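Long-range contacts in prolyl-tRNA synthetase (Giardia lamblia ATCC 50803, PDB 3IAL), which probably charges tRNA(Pro) with L-proline at the expense of ATP, as other class II prolyl-tRNA synthetases do, and is captured here with prolyl-adenylate bound: residues 28-32 with 160-164; 235-239 with 276-280; 381-385 with 424-428; 397-402 with 413-417. All coordinates share one frame; numbering follows the deposited sequence.

Interaction 1: residues 28-32 with 160-164; sequences FDAIM and KPLIR. With PR8 (5'-O-[(R)-hydroxy{[(2S)-pyrrolidin-2-ylcarbonyl]oxy}phosphoryl]adenosine), chain H.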
loop_
_atom_site.group_PDB
_atom_site.type_symbol
_atom_site.label_atom_id
_atom_site.label_comp_id
_atom_site.label_asym_id
_atom_site.label_seq_id
_atom_site.Cartn_x
_atom_site.Cartn_y
_atom_site.Cartn_z
ATOM N N PHE B 28 -10.593 -10.326 23.172
ATOM C CA PHE B 28 -9.762 -10.004 22.008
ATOM C C PHE B 28 -9.653 -11.175 21.038
ATOM O O PHE B 28 -9.910 -11.013 19.844
ATOM C CB PHE B 28 -8.363 -9.568 22.455
ATOM C CG PHE B 28 -7.500 -9.060 21.340
ATOM C CD1 PHE B 28 -7.520 -7.719 20.990
ATOM C CD2 PHE B 28 -6.660 -9.925 20.639
ATOM C CE1 PHE B 28 -6.706 -7.231 19.966
ATOM C CE2 PHE B 28 -5.853 -9.453 19.607
ATOM C CZ PHE B 28 -5.876 -8.100 19.271
ATOM N N ASP B 29 -9.281 -12.347 21.550
ATOM C CA ASP B 29 -9.166 -13.546 20.715
ATOM C C ASP B 29 -10.474 -13.897 20.015
ATOM O O ASP B 29 -10.473 -14.204 18.820
ATOM C CB ASP B 29 -8.697 -14.751 21.534
ATOM C CG ASP B 29 -7.239 -14.654 21.944
ATOM O OD1 ASP B 29 -6.463 -13.903 21.304
ATOM O OD2 ASP B 29 -6.877 -15.333 22.924
ATOM N N ALA B 30 -11.585 -13.843 20.750
ATOM C CA ALA B 30 -12.887 -14.174 20.180
ATOM C C ALA B 30 -13.321 -13.138 19.116
ATOM O O ALA B 30 -13.787 -13.508 18.036
ATOM C CB ALA B 30 -13.943 -14.301 21.283
ATOM N N ILE B 31 -13.151 -11.851 19.403
ATOM C CA ILE B 31 -13.528 -10.829 18.423
ATOM C C ILE B 31 -12.666 -10.912 17.147
ATOM O O ILE B 31 -13.180 -10.679 16.060
ATOM C CB ILE B 31 -13.548 -9.391 19.018
ATOM C CG1 ILE B 31 -14.438 -8.469 18.169
ATOM C CG2 ILE B 31 -12.127 -8.819 19.132
ATOM C CD1 ILE B 31 -15.845 -9.039 17.856
ATOM N N MET B 32 -11.382 -11.271 17.274
ATOM C CA MET B 32 -10.504 -11.452 16.099
ATOM C C MET B 32 -11.123 -12.441 15.125
ATOM O O MET B 32 -11.149 -12.197 13.911
ATOM C CB MET B 32 -9.114 -11.984 16.479
ATOM C CG MET B 32 -8.160 -11.016 17.155
ATOM S SD MET B 32 -7.728 -9.561 16.192
ATOM C CE MET B 32 -8.726 -8.336 17.029
ATOM N N LYS B 160 0.140 -13.182 19.605
ATOM C CA LYS B 160 -1.225 -12.690 19.685
ATOM C C LYS B 160 -1.409 -11.792 18.466
ATOM O O LYS B 160 -0.592 -10.894 18.244
ATOM C CB LYS B 160 -1.427 -11.903 20.995
ATOM C CG LYS B 160 -2.886 -11.502 21.329
ATOM C CD LYS B 160 -3.042 -11.212 22.842
ATOM C CE LYS B 160 -4.484 -10.839 23.264
ATOM N NZ LYS B 160 -5.441 -12.009 23.437
ATOM N N PRO B 161 -2.458 -12.029 17.656
ATOM C CA PRO B 161 -2.688 -11.209 16.461
ATOM C C PRO B 161 -2.585 -9.710 16.724
ATOM O O PRO B 161 -3.100 -9.227 17.733
ATOM C CB PRO B 161 -4.117 -11.578 16.054
ATOM C CG PRO B 161 -4.261 -12.963 16.500
ATOM C CD PRO B 161 -3.473 -13.081 17.779
ATOM N N LEU B 162 -1.906 -9.000 15.819
ATOM C CA LEU B 162 -1.752 -7.542 15.864
ATOM C C LEU B 162 -0.771 -7.047 16.934
ATOM O O LEU B 162 -0.094 -6.049 16.722
ATOM C CB LEU B 162 -3.102 -6.828 16.039
ATOM C CG LEU B 162 -4.260 -7.261 15.145
ATOM C CD1 LEU B 162 -5.475 -6.420 15.430
ATOM C CD2 LEU B 162 -3.880 -7.145 13.675
ATOM N N ILE B 163 -0.698 -7.738 18.064
ATOM C CA ILE B 163 0.023 -7.260 19.246
ATOM C C ILE B 163 1.439 -7.842 19.321
ATOM O O ILE B 163 2.384 -7.117 19.580
ATOM C CB ILE B 163 -0.790 -7.588 20.538
ATOM C CG1 ILE B 163 -1.999 -6.655 20.640
ATOM C CG2 ILE B 163 0.067 -7.486 21.790
ATOM C CD1 ILE B 163 -3.035 -7.112 21.631
ATOM N N ARG B 164 1.570 -9.147 19.107
ATOM C CA ARG B 164 2.870 -9.824 19.129
ATOM C C ARG B 164 2.890 -10.901 18.058
ATOM O O ARG B 164 2.436 -12.009 18.298
ATOM C CB ARG B 164 3.140 -10.487 20.489
ATOM C CG ARG B 164 3.673 -9.569 21.572
ATOM C CD ARG B 164 4.333 -10.391 22.689
ATOM N NE ARG B 164 3.404 -11.396 23.216
ATOM C CZ ARG B 164 2.651 -11.256 24.306
ATOM N NH1 ARG B 164 2.714 -10.153 25.050
ATOM N NH2 ARG B 164 1.829 -12.239 24.664
HETATM C C PR8 H . 11.769 0.800 15.593
HETATM N N PR8 H . 13.015 1.053 13.537
HETATM O O PR8 H . 11.742 -0.393 15.284
HETATM P P PR8 H . 10.380 0.286 17.588
HETATM N N1 PR8 H . 4.227 -7.193 16.823
HETATM C C2 PR8 H . 3.541 -6.114 16.465
HETATM N N3 PR8 H . 4.063 -4.887 16.526
HETATM C C4 PR8 H . 5.308 -4.689 16.955
HETATM C C5 PR8 H . 6.055 -5.794 17.349
HETATM C C6 PR8 H . 5.491 -7.065 17.272
HETATM N N6 PR8 H . 6.197 -8.136 17.637
HETATM N N7 PR8 H . 7.247 -5.353 17.733
HETATM C C8 PR8 H . 7.257 -4.026 17.592
HETATM N N9 PR8 H . 6.072 -3.609 17.124
HETATM C CA PR8 H . 12.451 1.809 14.669
HETATM C CB PR8 H . 11.397 2.743 14.096
HETATM C CD PR8 H . 12.584 1.714 12.311
HETATM C CG PR8 H . 11.185 2.236 12.663
HETATM C "C1'" PR8 H . 5.719 -2.180 16.848
HETATM O O10 PR8 H . 11.254 1.338 16.731
HETATM O O1P PR8 H . 11.204 -0.742 18.273
HETATM C "C2'" PR8 H . 5.618 -1.332 18.139
HETATM O "O2'" PR8 H . 4.508 -0.427 18.046
HETATM O O2P PR8 H . 9.590 1.182 18.662
HETATM C "C3'" PR8 H . 6.881 -0.504 18.095
HETATM O "O3'" PR8 H . 6.714 0.699 18.850
HETATM C "C4'" PR8 H . 6.869 -0.201 16.608
HETATM O "O4'" PR8 H . 6.763 -1.531 16.053
HETATM C "C5'" PR8 H . 8.160 0.494 16.232
HETATM O "O5'" PR8 H . 9.268 -0.308 16.589
#
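Phe28 carries helix 24-34 onto Lys160, Pro161 and Ile163 of the loop between strands 143-152 and 167-177. Its CB lies 3.9 Å from Lys160 NZ. With CG turned away from the backbone N (chi1 -173°), the ring extends into the loop: CD2 comes within 3.5 Å of Lys160 CE, CE2 is 3.3 Å from Pro161 O, near the ring plane, and CZ is 3.8 Å from Ile163 CD1. That methyl makes a CH-pi contact over one face, 4.2 Å from the ring centroid, and Met32 CE lies on the opposite face, toward the rim.

The Lys160 chain runs on nearly straight alongside the ring, approaching it obliquely. A bend at the last torsion (chi4 80°) then swings NZ to Asp29 OD1, a salt bridge of 3.0 Å in which NZ meets OD1 from above the carboxylate plane; NZ has a second, weak bond to Ala25 O. Met32 SD extends the apolar patch to Leu162 CD1 at 3.9 Å and to Pro161 CB. Ile163 and Arg164 both face Lys160, as in a classic beta bulge, and both donate to its O; beyond them Ile163 O lies 3.3 Å from N1 of the prolyl-adenylate. The buried contact thus backs the adenine pocket: helix 276-285 packs against Phe28, Met32, Leu162 and Ile163, while strand 38-39 touches Met32 and Pro161.

Interaction 2: residues 235-239 with 276-280; sequences VLQTA and RVLAC. With PR8 (5'-O-[(R)-hydroxy{[(2S)-pyrrolidin-2-ylcarbonyl]oxy}phosphoryl]adenosine), chain H.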
loop_
_atom_site.group_PDB
_atom_site.type_symbol
_atom_site.label_atom_id
_atom_site.label_comp_id
_atom_site.label_asym_id
_atom_site.label_seq_id
_atom_site.Cartn_x
_atom_site.Cartn_y
_atom_site.Cartn_z
ATOM N N VAL B 235 0.182 -2.036 29.509
ATOM C CA VAL B 235 0.421 -1.049 28.449
ATOM C C VAL B 235 1.033 -1.724 27.210
ATOM O O VAL B 235 1.768 -2.711 27.315
ATOM C CB VAL B 235 1.364 0.091 28.895
ATOM C CG1 VAL B 235 0.739 0.905 30.018
ATOM C CG2 VAL B 235 2.738 -0.467 29.301
ATOM N N LEU B 236 0.735 -1.159 26.048
ATOM C CA LEU B 236 1.252 -1.633 24.783
ATOM C C LEU B 236 2.042 -0.508 24.126
ATOM O O LEU B 236 1.492 0.568 23.892
ATOM C CB LEU B 236 0.068 -2.036 23.894
ATOM C CG LEU B 236 0.383 -2.688 22.548
ATOM C CD1 LEU B 236 1.096 -4.021 22.769
ATOM C CD2 LEU B 236 -0.896 -2.873 21.741
ATOM N N GLN B 237 3.322 -0.736 23.828
ATOM C CA GLN B 237 4.121 0.265 23.119
ATOM C C GLN B 237 3.651 0.302 21.680
ATOM O O GLN B 237 3.822 -0.662 20.933
ATOM C CB GLN B 237 5.624 -0.025 23.169
ATOM C CG GLN B 237 6.457 1.044 22.468
ATOM C CD GLN B 237 7.926 0.701 22.367
ATOM O OE1 GLN B 237 8.542 0.274 23.338
ATOM N NE2 GLN B 237 8.501 0.904 21.188
ATOM N N THR B 238 3.082 1.433 21.294
ATOM C CA THR B 238 2.318 1.561 20.053
ATOM C C THR B 238 2.929 2.584 19.091
ATOM O O THR B 238 2.537 2.667 17.932
ATOM C CB THR B 238 0.863 1.921 20.417
ATOM O OG1 THR B 238 0.347 0.893 21.277
ATOM C CG2 THR B 238 -0.040 2.058 19.189
ATOM N N ALA B 239 3.893 3.361 19.573
ATOM C CA ALA B 239 4.752 4.148 18.698
ATOM C C ALA B 239 6.157 4.110 19.260
ATOM O O ALA B 239 6.337 4.104 20.474
ATOM C CB ALA B 239 4.266 5.579 18.600
ATOM N N ARG B 276 -0.187 -2.780 15.984
ATOM C CA ARG B 276 -0.561 -2.433 17.362
ATOM C C ARG B 276 -1.476 -1.212 17.473
ATOM O O ARG B 276 -2.252 -1.115 18.416
ATOM C CB ARG B 276 0.692 -2.192 18.205
ATOM C CG ARG B 276 1.456 -3.449 18.480
ATOM C CD ARG B 276 2.662 -3.161 19.327
ATOM N NE ARG B 276 3.203 -4.380 19.899
ATOM C CZ ARG B 276 4.189 -4.431 20.780
ATOM N NH1 ARG B 276 4.776 -3.314 21.212
ATOM N NH2 ARG B 276 4.583 -5.616 21.238
ATOM N N VAL B 277 -1.369 -0.274 16.534
ATOM C CA VAL B 277 -2.261 0.891 16.502
ATOM C C VAL B 277 -3.712 0.419 16.327
ATOM O O VAL B 277 -4.607 0.853 17.065
ATOM C CB VAL B 277 -1.894 1.872 15.370
ATOM C CG1 VAL B 277 -2.817 3.093 15.384
ATOM C CG2 VAL B 277 -0.434 2.312 15.478
ATOM N N LEU B 278 -3.923 -0.486 15.365
ATOM C CA LEU B 278 -5.228 -1.106 15.146
ATOM C C LEU B 278 -5.660 -1.888 16.389
ATOM O O LEU B 278 -6.797 -1.763 16.834
ATOM C CB LEU B 278 -5.198 -2.018 13.914
ATOM C CG LEU B 278 -6.493 -2.731 13.512
ATOM C CD1 LEU B 278 -7.587 -1.720 13.196
ATOM C CD2 LEU B 278 -6.261 -3.674 12.321
ATOM N N ALA B 279 -4.751 -2.671 16.960
ATOM C CA ALA B 279 -5.033 -3.380 18.210
ATOM C C ALA B 279 -5.621 -2.432 19.265
ATOM O O ALA B 279 -6.633 -2.756 19.890
ATOM C CB ALA B 279 -3.786 -4.057 18.742
ATOM N N CYS B 280 -4.993 -1.269 19.443
ATOM C CA CYS B 280 -5.446 -0.270 20.428
ATOM C C CYS B 280 -6.860 0.243 20.143
ATOM O O CYS B 280 -7.728 0.187 21.005
ATOM C CB CYS B 280 -4.485 0.920 20.487
ATOM S SG CYS B 280 -2.905 0.575 21.281
HETATM C C PR8 H . 11.769 0.800 15.593
HETATM N N PR8 H . 13.015 1.053 13.537
HETATM O O PR8 H . 11.742 -0.393 15.284
HETATM P P PR8 H . 10.380 0.286 17.588
HETATM N N1 PR8 H . 4.227 -7.193 16.823
HETATM C C2 PR8 H . 3.541 -6.114 16.465
HETATM N N3 PR8 H . 4.063 -4.887 16.526
HETATM C C4 PR8 H . 5.308 -4.689 16.955
HETATM C C5 PR8 H . 6.055 -5.794 17.349
HETATM C C6 PR8 H . 5.491 -7.065 17.272
HETATM N N6 PR8 H . 6.197 -8.136 17.637
HETATM N N7 PR8 H . 7.247 -5.353 17.733
HETATM C C8 PR8 H . 7.257 -4.026 17.592
HETATM N N9 PR8 H . 6.072 -3.609 17.124
HETATM C CA PR8 H . 12.451 1.809 14.669
HETATM C CB PR8 H . 11.397 2.743 14.096
HETATM C CD PR8 H . 12.584 1.714 12.311
HETATM C CG PR8 H . 11.185 2.236 12.663
HETATM C "C1'" PR8 H . 5.719 -2.180 16.848
HETATM O O10 PR8 H . 11.254 1.338 16.731
HETATM O O1P PR8 H . 11.204 -0.742 18.273
HETATM C "C2'" PR8 H . 5.618 -1.332 18.139
HETATM O "O2'" PR8 H . 4.508 -0.427 18.046
HETATM O O2P PR8 H . 9.590 1.182 18.662
HETATM C "C3'" PR8 H . 6.881 -0.504 18.095
HETATM O "O3'" PR8 H . 6.714 0.699 18.850
HETATM C "C4'" PR8 H . 6.869 -0.201 16.608
HETATM O "O4'" PR8 H . 6.763 -1.531 16.053
HETATM C "C5'" PR8 H . 8.160 0.494 16.232
HETATM O "O5'" PR8 H . 9.268 -0.308 16.589
#
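Arg276 lies between Leu236 and the adenine of prolyl-adenylate, with its guanidinium edge turned to the backbone of Gln237. Leu236 CD1 sits 3.6 Å from Arg276 NE over one guanidinium face, and C4 of the adenylate lies over the opposite face. At the edge, in plane, Arg276 NH1 donates to Gln237 O at 2.8 Å, on a lone pair of the carbonyl and with an N-H...O angle of 158°. The same Gln237 O accepts from the ribose O2' at 3.0 Å, so one carbonyl ties arginine and nucleotide together. Gln237 extends along the sugar, where its NE2 donates to O3' at 2.9 Å and also approaches O2P.

Behind this shell, Leu236 CD2 packs on Ala279 CB and Cys280 SG. Thr238 places CG2 3.7 Å from Val277 CG2, while its OG1 donates to Leu236 O and lies 3.3 Å from Cys280 SG. The arginine chain is extended from CG to NE, carrying the guanidinium from the first turn of helix 276-285 to strand 235-245, part of the class II synthetase core. Ile163 O accepts from Arg276 NE, Ser274 OG bonds to Arg276 N, and Arg211 NH2 holds Gln237 OE1, fixing the amide beside the ribose. An arginine guanidinium lying over the adenine is the motif 3 arrangement of class II synthetases: the positive charge would be expected to interact favourably with the purine pi system, while the shared carbonyl and the glutamine amide read the two ribose hydroxyls.

Interaction 3: residues 381-385 with 424-428; sequences VPRDV and YKARL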
loop_
_atom_site.group_PDB
_atom_site.type_symbol
_atom_site.label_atom_id
_atom_site.label_comp_id
_atom_site.label_asym_id
_atom_site.label_seq_id
_atom_site.Cartn_x
_atom_site.Cartn_y
_atom_site.Cartn_z
ATOM N N VAL B 381 -29.259 5.002 14.128
ATOM C CA VAL B 381 -28.790 4.450 15.397
ATOM C C VAL B 381 -27.266 4.354 15.382
ATOM O O VAL B 381 -26.717 3.587 14.596
ATOM C CB VAL B 381 -29.384 3.043 15.633
ATOM C CG1 VAL B 381 -28.944 2.480 16.994
ATOM C CG2 VAL B 381 -30.923 3.077 15.521
ATOM N N PRO B 382 -26.576 5.152 16.223
ATOM C CA PRO B 382 -25.122 5.011 16.324
ATOM C C PRO B 382 -24.737 3.779 17.139
ATOM O O PRO B 382 -25.492 3.354 18.012
ATOM C CB PRO B 382 -24.671 6.298 17.043
ATOM C CG PRO B 382 -25.887 7.137 17.205
ATOM C CD PRO B 382 -27.072 6.246 17.069
ATOM N N ARG B 383 -23.561 3.238 16.856
ATOM C CA ARG B 383 -23.128 1.953 17.402
ATOM C C ARG B 383 -22.819 1.972 18.905
ATOM O O ARG B 383 -23.072 0.992 19.597
ATOM C CB ARG B 383 -21.892 1.460 16.622
ATOM C CG ARG B 383 -21.230 0.208 17.160
ATOM C CD ARG B 383 -22.174 -0.989 17.205
ATOM N NE ARG B 383 -21.486 -2.159 17.734
ATOM C CZ ARG B 383 -21.314 -2.432 19.028
ATOM N NH1 ARG B 383 -21.798 -1.632 19.982
ATOM N NH2 ARG B 383 -20.647 -3.529 19.373
ATOM N N ASP B 384 -22.255 3.071 19.403
ATOM C CA ASP B 384 -21.779 3.118 20.789
ATOM C C ASP B 384 -22.889 3.246 21.831
ATOM O O ASP B 384 -22.718 2.791 22.958
ATOM C CB ASP B 384 -20.769 4.246 20.980
ATOM C CG ASP B 384 -21.377 5.624 20.757
ATOM O OD1 ASP B 384 -22.256 5.752 19.875
ATOM O OD2 ASP B 384 -20.971 6.571 21.467
ATOM N N VAL B 385 -24.005 3.871 21.460
ATOM C CA VAL B 385 -25.131 4.080 22.388
ATOM C C VAL B 385 -26.300 3.144 22.101
ATOM O O VAL B 385 -27.064 2.803 23.010
ATOM C CB VAL B 385 -25.649 5.543 22.360
ATOM C CG1 VAL B 385 -24.656 6.471 23.044
ATOM C CG2 VAL B 385 -25.941 5.999 20.929
ATOM N N TYR B 424 -20.336 10.851 17.095
ATOM C CA TYR B 424 -19.924 9.481 17.442
ATOM C C TYR B 424 -18.434 9.402 17.802
ATOM O O TYR B 424 -18.073 8.872 18.853
ATOM C CB TYR B 424 -20.281 8.569 16.267
ATOM C CG TYR B 424 -19.743 7.157 16.260
ATOM C CD1 TYR B 424 -20.252 6.179 17.110
ATOM C CD2 TYR B 424 -18.790 6.776 15.326
ATOM C CE1 TYR B 424 -19.782 4.868 17.051
ATOM C CE2 TYR B 424 -18.321 5.488 15.260
ATOM C CZ TYR B 424 -18.809 4.534 16.121
ATOM O OH TYR B 424 -18.317 3.245 16.035
ATOM N N LYS B 425 -17.588 9.954 16.933
ATOM C CA LYS B 425 -16.156 10.087 17.196
ATOM C C LYS B 425 -15.874 10.781 18.514
ATOM O O LYS B 425 -15.057 10.311 19.304
ATOM C CB LYS B 425 -15.483 10.906 16.091
ATOM C CG LYS B 425 -15.046 10.111 14.878
ATOM C CD LYS B 425 -14.420 11.013 13.828
ATOM C CE LYS B 425 -13.051 11.552 14.253
ATOM N NZ LYS B 425 -12.387 12.239 13.115
ATOM N N ALA B 426 -16.544 11.914 18.735
ATOM C CA ALA B 426 -16.330 12.721 19.933
ATOM C C ALA B 426 -16.744 11.984 21.214
ATOM O O ALA B 426 -16.079 12.138 22.242
ATOM C CB ALA B 426 -17.048 14.078 19.818
ATOM N N ARG B 427 -17.809 11.177 21.157
ATOM C CA ARG B 427 -18.172 10.323 22.302
ATOM C C ARG B 427 -17.136 9.208 22.535
ATOM O O ARG B 427 -16.767 8.936 23.680
ATOM C CB ARG B 427 -19.567 9.707 22.147
ATOM C CG ARG B 427 -20.708 10.718 22.207
ATOM C CD ARG B 427 -22.077 10.045 22.212
ATOM N NE ARG B 427 -22.296 9.153 21.070
ATOM C CZ ARG B 427 -22.814 9.508 19.893
ATOM N NH1 ARG B 427 -23.177 10.764 19.645
ATOM N NH2 ARG B 427 -22.966 8.593 18.945
ATOM N N LEU B 428 -16.669 8.563 21.465
ATOM C CA LEU B 428 -15.625 7.536 21.597
ATOM C C LEU B 428 -14.356 8.133 22.230
ATOM O O LEU B 428 -13.759 7.540 23.134
ATOM C CB LEU B 428 -15.275 6.916 20.238
ATOM C CG LEU B 428 -16.320 6.072 19.495
ATOM C CD1 LEU B 428 -15.683 5.492 18.225
ATOM C CD2 LEU B 428 -16.912 4.955 20.345
#
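Asp384 holds CG between its backbone N and carbonyl carbon (chi1 64°), which directs the carboxylate at Arg427, whose chain bends at chi3 to present its NE side. The two groups then meet side-on. Arg427 NE donates to Asp384 OD2 at 2.9 Å, and Arg427 NH2 donates to Asp384 OD1 at 3.1 Å with an N-H...O angle of 168°. Both oxygens use their syn lone pairs and both lie in the guanidinium plane, and the carboxylate and guanidinium are nearly coplanar, 23° apart. Two bonds of this kind fix the rotation of both groups, and the opposed charges probably favour the ionised forms.

Pro382 CB comes to the same guanidinium at its edge, 3.4 Å from Arg427 NH2, and Tyr424 CA lies over one guanidinium face. This salt bridge clamps the loop just after strand 377-382, in the five-stranded mixed sheet of the anticodon-binding domain, to the long helix 416-438 that follows that domain's sheet in the chain. Tyr424 packs beside it: its CD1 is 3.4 Å from Asp384 OD1, which approaches the ring at its edge, with the carboxylate and ring planes almost perpendicular. Arg383 CB touches Tyr424 CE1 at 4.0 Å, and Leu428 CD2 packs against Asp384 CB, also at 4.0 Å. The Tyr424 hydroxyl is hydrogen-bonded to Leu293 O, while the Arg383 guanidinium turns away to Glu358 O and to a salt bridge with Asp287.

Interaction 4: residues 397-402 with 413-417; sequences EVMKVS and VKNVI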
loop_
_atom_site.group_PDB
_atom_site.type_symbol
_atom_site.label_atom_id
_atom_site.label_comp_id
_atom_site.label_asym_id
_atom_site.label_seq_id
_atom_site.Cartn_x
_atom_site.Cartn_y
_atom_site.Cartn_z
ATOM N N GLU B 397 -34.004 15.856 5.650
ATOM C CA GLU B 397 -32.815 16.312 6.385
ATOM C C GLU B 397 -31.607 15.426 6.066
ATOM O O GLU B 397 -30.523 15.931 5.790
ATOM C CB GLU B 397 -33.091 16.327 7.893
ATOM C CG GLU B 397 -32.050 17.070 8.719
ATOM C CD GLU B 397 -32.432 17.196 10.188
ATOM O OE1 GLU B 397 -33.645 17.244 10.498
ATOM O OE2 GLU B 397 -31.515 17.259 11.037
ATOM N N VAL B 398 -31.806 14.108 6.091
ATOM C CA VAL B 398 -30.752 13.150 5.743
ATOM C C VAL B 398 -30.193 13.372 4.324
ATOM O O VAL B 398 -28.994 13.182 4.097
ATOM C CB VAL B 398 -31.242 11.689 5.922
ATOM C CG1 VAL B 398 -30.288 10.702 5.288
ATOM C CG2 VAL B 398 -31.436 11.375 7.406
ATOM N N MET B 399 -31.052 13.780 3.389
ATOM C CA MET B 399 -30.630 14.080 2.013
ATOM C C MET B 399 -30.025 15.495 1.896
ATOM O O MET B 399 -29.367 15.811 0.904
ATOM C CB MET B 399 -31.812 13.962 1.042
ATOM C CG MET B 399 -32.582 12.629 1.085
ATOM S SD MET B 399 -31.907 11.303 0.066
ATOM C CE MET B 399 -32.247 11.911 -1.580
ATOM N N LYS B 400 -30.254 16.335 2.906
ATOM C CA LYS B 400 -29.797 17.724 2.899
ATOM C C LYS B 400 -28.278 17.807 3.034
ATOM O O LYS B 400 -27.710 17.326 4.015
ATOM C CB LYS B 400 -30.466 18.505 4.030
ATOM C CG LYS B 400 -30.050 19.958 4.177
ATOM C CD LYS B 400 -30.906 20.595 5.262
ATOM C CE LYS B 400 -30.421 21.961 5.688
ATOM N NZ LYS B 400 -31.377 22.588 6.669
ATOM N N VAL B 401 -27.647 18.420 2.035
ATOM C CA VAL B 401 -26.205 18.616 1.990
ATOM C C VAL B 401 -25.933 20.082 1.671
ATOM O O VAL B 401 -26.449 20.607 0.681
ATOM C CB VAL B 401 -25.554 17.725 0.901
ATOM C CG1 VAL B 401 -24.050 17.975 0.817
ATOM C CG2 VAL B 401 -25.842 16.241 1.175
ATOM N N SER B 402 -25.155 20.742 2.527
ATOM C CA SER B 402 -24.696 22.101 2.276
ATOM C C SER B 402 -23.170 22.100 2.157
ATOM O O SER B 402 -22.481 21.300 2.797
ATOM C CB SER B 402 -25.168 23.066 3.371
ATOM O OG SER B 402 -24.551 22.786 4.615
ATOM N N VAL B 413 -18.092 20.268 3.454
ATOM C CA VAL B 413 -19.427 19.705 3.268
ATOM C C VAL B 413 -20.073 19.423 4.621
ATOM O O VAL B 413 -19.398 18.982 5.549
ATOM C CB VAL B 413 -19.373 18.413 2.429
ATOM C CG1 VAL B 413 -20.772 17.875 2.172
ATOM C CG2 VAL B 413 -18.669 18.679 1.103
ATOM N N LYS B 414 -21.374 19.695 4.728
ATOM C CA LYS B 414 -22.116 19.523 5.982
ATOM C C LYS B 414 -23.408 18.731 5.767
ATOM O O LYS B 414 -24.133 18.950 4.794
ATOM C CB LYS B 414 -22.448 20.882 6.594
ATOM C CG LYS B 414 -21.241 21.639 7.123
ATOM C CD LYS B 414 -21.647 23.003 7.661
ATOM C CE LYS B 414 -20.436 23.824 8.066
ATOM N NZ LYS B 414 -20.785 25.259 8.242
ATOM N N ASN B 415 -23.698 17.830 6.702
ATOM C CA ASN B 415 -24.815 16.901 6.582
ATOM C C ASN B 415 -25.085 16.236 7.928
ATOM O O ASN B 415 -24.165 16.025 8.715
ATOM C CB ASN B 415 -24.487 15.848 5.520
ATOM C CG ASN B 415 -25.495 14.714 5.480
ATOM O OD1 ASN B 415 -25.259 13.644 6.042
ATOM N ND2 ASN B 415 -26.621 14.941 4.810
ATOM N N VAL B 416 -26.341 15.896 8.184
ATOM C CA VAL B 416 -26.729 15.322 9.464
ATOM C C VAL B 416 -26.035 13.977 9.734
ATOM O O VAL B 416 -25.601 13.733 10.846
ATOM C CB VAL B 416 -28.281 15.192 9.593
ATOM C CG1 VAL B 416 -28.816 14.079 8.713
ATOM C CG2 VAL B 416 -28.689 14.988 11.048
ATOM N N ILE B 417 -25.900 13.123 8.719
ATOM C CA ILE B 417 -25.231 11.829 8.908
ATOM C C ILE B 417 -23.745 12.042 9.224
ATOM O O ILE B 417 -23.201 11.401 10.117
ATOM C CB ILE B 417 -25.397 10.879 7.684
ATOM C CG1 ILE B 417 -26.877 10.656 7.352
ATOM C CG2 ILE B 417 -24.728 9.545 7.956
ATOM C CD1 ILE B 417 -27.745 10.319 8.553
#
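The carboxamide of Asn415 turns its ND2 edge to the carbonyl oxygens of Val398 and Lys400, both in its amide plane. Its ND2 donates to Lys400 O at 2.7 Å and to Val398 O at 3.0 Å, and ND2 stands above the plane of each carbonyl. Asn415 is also the N-cap of helix 416-438: its OD1 accepts from Ile417 N in a weak capping bond. One side chain therefore ties the start of this long helix to the end of helix 395-399 and the turn after it. Its CG stands anti to the backbone N (chi1 171°), which leaves the amide directed at the turn.

Beside these polar bonds the two helix ends pack through apolar side chains. Val398 spreads its two methyls over the first turn of helix 416-438, CG2 against Val416 CG1 and CG1 against Ile417 CG1, both at 4.0 Å. Ile393 of strand 391-394 touches Val398 and Val416, and Leu332 of helix 315-334 touches Ile417.

The cap follows directly on a two-stranded antiparallel hairpin, strands 402-405 and 411-414. Ser402 and Lys414 form a hydrogen-bonded pair, with Ser402 N donating to Lys414 O at 3.1 Å and Lys414 N to Ser402 O at 2.7 Å. Their side chains lie on the same face, where Ser402 OG touches Lys414 CB. Val401 CG1 meets Val413 CG1 at 3.5 Å, close to Thr331 and Leu336 respectively. Val401 CA lies 3.5 Å from Lys414 O, a CA-H...O contact.

Overall arrangement
Interactions 1 and 2 form one unit around the bound prolyl-adenylate: their centres are 12 Å apart, and they touch where Ile163 CG1 packs on Ala279 CB at 3.7 Å. Ile163 CG2 also packs on Leu236 CD1 at 3.7 Å. Interaction 1 lies on the adenine side, and interaction 2 spans the base and the ribose. Interactions 3 and 4 stand away from the ligand and share helix 416-438, with centres 18 Å apart; interaction 4 caps its first turn and interaction 3 grips it further along. Interaction 3 comes nearer to interactions 1 and 2 (nearest atoms about 7 and 10 Å) than interaction 4 does (about 23 and 21 Å).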